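Local coordinates for 2-dehydropantoate 2-reductase (Bacillus subtilis, PDB 3EGO), which probably catalyses the NADPH-dependent reduction of ketopantoate to pantoate in pantothenate biosynthesis, at residues 186-191 against 197-202. Residues are numbered along the deposited sequence; the frame is centred on the assembly and turned at random.
Sequences ACINPL and VKNGEL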
loop_
_atom_site.group_PDB
_atom_site.type_symbol
_atom_site.label_atom_id
_atom_site.label_comp_id
_atom_site.label_asym_id
_atom_site.label_seq_id
_atom_site.Cartn_x
_atom_site.Cartn_y
_atom_site.Cartn_z
ATOM N N ALA A 186 0.958 -14.107 -8.391
ATOM C CA ALA A 186 1.876 -12.970 -8.277
ATOM C C ALA A 186 1.274 -11.697 -8.882
ATOM O O ALA A 186 1.542 -10.609 -8.413
ATOM C CB ALA A 186 3.205 -13.328 -8.954
ATOM N N CYS A 187 0.464 -11.830 -9.930
ATOM C CA CYS A 187 -0.133 -10.669 -10.576
ATOM C C CYS A 187 -1.356 -10.151 -9.885
ATOM O O CYS A 187 -1.624 -8.940 -9.928
ATOM C CB CYS A 187 -0.523 -10.970 -12.016
ATOM S SG CYS A 187 0.832 -11.265 -13.067
ATOM N N ILE A 188 -2.138 -11.048 -9.286
ATOM C CA ILE A 188 -3.386 -10.625 -8.674
ATOM C C ILE A 188 -3.249 -10.266 -7.201
ATOM O O ILE A 188 -3.804 -9.266 -6.756
ATOM C CB ILE A 188 -4.496 -11.701 -8.769
ATOM C CG1 ILE A 188 -4.885 -11.969 -10.237
ATOM C CG2 ILE A 188 -5.739 -11.241 -7.976
ATOM C CD1 ILE A 188 -5.881 -13.205 -10.410
ATOM N N ASN A 189 -2.540 -11.093 -6.439
ATOM C CA ASN A 189 -2.556 -10.988 -4.954
ATOM C C ASN A 189 -1.928 -9.738 -4.290
ATOM O O ASN A 189 -2.548 -9.090 -3.430
ATOM C CB ASN A 189 -1.971 -12.267 -4.353
ATOM C CG ASN A 189 -2.917 -13.490 -4.508
ATOM O OD1 ASN A 189 -3.887 -13.449 -5.263
ATOM N ND2 ASN A 189 -2.613 -14.569 -3.806
ATOM N N PRO A 190 -0.661 -9.436 -4.632
ATOM C CA PRO A 190 -0.029 -8.234 -4.123
ATOM C C PRO A 190 -0.797 -6.993 -4.517
ATOM O O PRO A 190 -0.925 -6.088 -3.696
ATOM C CB PRO A 190 1.349 -8.230 -4.828
ATOM C CG PRO A 190 1.599 -9.662 -5.254
ATOM C CD PRO A 190 0.240 -10.271 -5.461
ATOM N N LEU A 191 -1.308 -6.939 -5.758
ATOM C CA LEU A 191 -1.994 -5.746 -6.225
ATOM C C LEU A 191 -3.281 -5.489 -5.499
ATOM O O LEU A 191 -3.574 -4.342 -5.142
ATOM C CB LEU A 191 -2.310 -5.799 -7.726
ATOM C CG LEU A 191 -1.318 -5.136 -8.665
ATOM C CD1 LEU A 191 -0.019 -5.898 -8.671
ATOM C CD2 LEU A 191 -1.886 -5.085 -10.077
ATOM N N VAL A 197 -9.125 -3.898 -3.318
ATOM C CA VAL A 197 -10.273 -3.994 -4.191
ATOM C C VAL A 197 -10.480 -5.466 -4.498
ATOM O O VAL A 197 -9.555 -6.257 -4.370
ATOM C CB VAL A 197 -10.029 -3.229 -5.504
ATOM C CG1 VAL A 197 -9.920 -1.722 -5.229
ATOM C CG2 VAL A 197 -8.812 -3.778 -6.226
ATOM N N LYS A 198 -11.699 -5.847 -4.873
ATOM C CA LYS A 198 -11.931 -7.216 -5.319
ATOM C C LYS A 198 -11.171 -7.444 -6.616
ATOM O O LYS A 198 -10.814 -6.495 -7.292
ATOM C CB LYS A 198 -13.435 -7.470 -5.488
ATOM C CG LYS A 198 -14.155 -7.666 -4.147
ATOM C CD LYS A 198 -15.538 -7.020 -4.114
ATOM C CE LYS A 198 -16.255 -7.364 -2.801
ATOM N NZ LYS A 198 -17.686 -6.905 -2.759
ATOM N N ASN A 199 -10.931 -8.705 -6.950
ATOM C CA ASN A 199 -10.162 -9.090 -8.121
ATOM C C ASN A 199 -10.659 -8.458 -9.411
ATOM O O ASN A 199 -9.862 -8.127 -10.282
ATOM C CB ASN A 199 -10.179 -10.610 -8.308
ATOM C CG ASN A 199 -9.384 -11.353 -7.250
ATOM O OD1 ASN A 199 -8.929 -10.779 -6.264
ATOM N ND2 ASN A 199 -9.217 -12.654 -7.457
ATOM N N GLY A 200 -11.980 -8.340 -9.560
ATOM C CA GLY A 200 -12.531 -7.839 -10.805
ATOM C C GLY A 200 -12.140 -6.393 -11.044
ATOM O O GLY A 200 -12.059 -5.947 -12.185
ATOM N N GLU A 201 -11.898 -5.659 -9.964
ATOM C CA GLU A 201 -11.511 -4.262 -10.091
ATOM C C GLU A 201 -10.179 -4.082 -10.826
ATOM O O GLU A 201 -9.928 -3.032 -11.393
ATOM C CB GLU A 201 -11.500 -3.545 -8.734
ATOM C CG GLU A 201 -12.800 -2.863 -8.351
ATOM C CD GLU A 201 -12.556 -1.542 -7.606
ATOM O OE1 GLU A 201 -13.087 -1.375 -6.484
ATOM O OE2 GLU A 201 -11.811 -0.678 -8.135
ATOM N N LEU A 202 -9.342 -5.114 -10.839
ATOM C CA LEU A 202 -8.095 -5.088 -11.634
ATOM C C LEU A 202 -8.330 -5.035 -13.145
ATOM O O LEU A 202 -7.494 -4.526 -13.896
ATOM C CB LEU A 202 -7.224 -6.304 -11.326
ATOM C CG LEU A 202 -6.719 -6.390 -9.879
ATOM C CD1 LEU A 202 -5.642 -7.439 -9.770
ATOM C CD2 LEU A 202 -6.198 -5.007 -9.418
#
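C187 meets L202 through its carbonyl O, which lies 4.3 Å from L202 CD1. Its own side chain turns to M212 and F216 on helix 206-223. I188 carries more of the contact. Its CG2 is anti to the backbone N (chi1 of the residue -64°), which sends this methyl out towards N199. It sits over the flat face of the N199 amide, nearly centred: I188 CG2 is 3.6 Å from N199 OD1 and 3.8 Å from N199 ND2. The two side chains cross at about a right angle. The amide itself is held from elsewhere, since N199 ND2 is hydrogen-bonded to T242 OG1. The same methyl meets L202, roughly at right angles to the amide contact: I188 CG2 is 4.2 Å from L202 CD1. That same leucine methyl lies 4.1 Å from I188 CA, so it packs against helix backbone as well as side chain.

The two segments belong to the helical C-terminal domain of the ketopantoate reductase family. Helix 174-195 ends, and the chain doubles back through a type I beta turn, K198 to E201, into the short helix 201-204. E201 N hydrogen-bonds to K198 O at 3.0 Å. By similarity, N189 and N199 bind substrate, as does N185 one turn earlier; the contact therefore probably lies beside the substrate pocket.

N189 points its CB away from the turn and touches S247. The helix kinks at P190, whose N has no hydrogen to give; L191 N also lacks a bond to the preceding turn. The T192 hydroxyl has one proton to share between I188 O and N189 O. L191 closes the apolar patch: its CB is 4.2 Å from L202 CD1, and both leucines also reach M212 of helix 206-223.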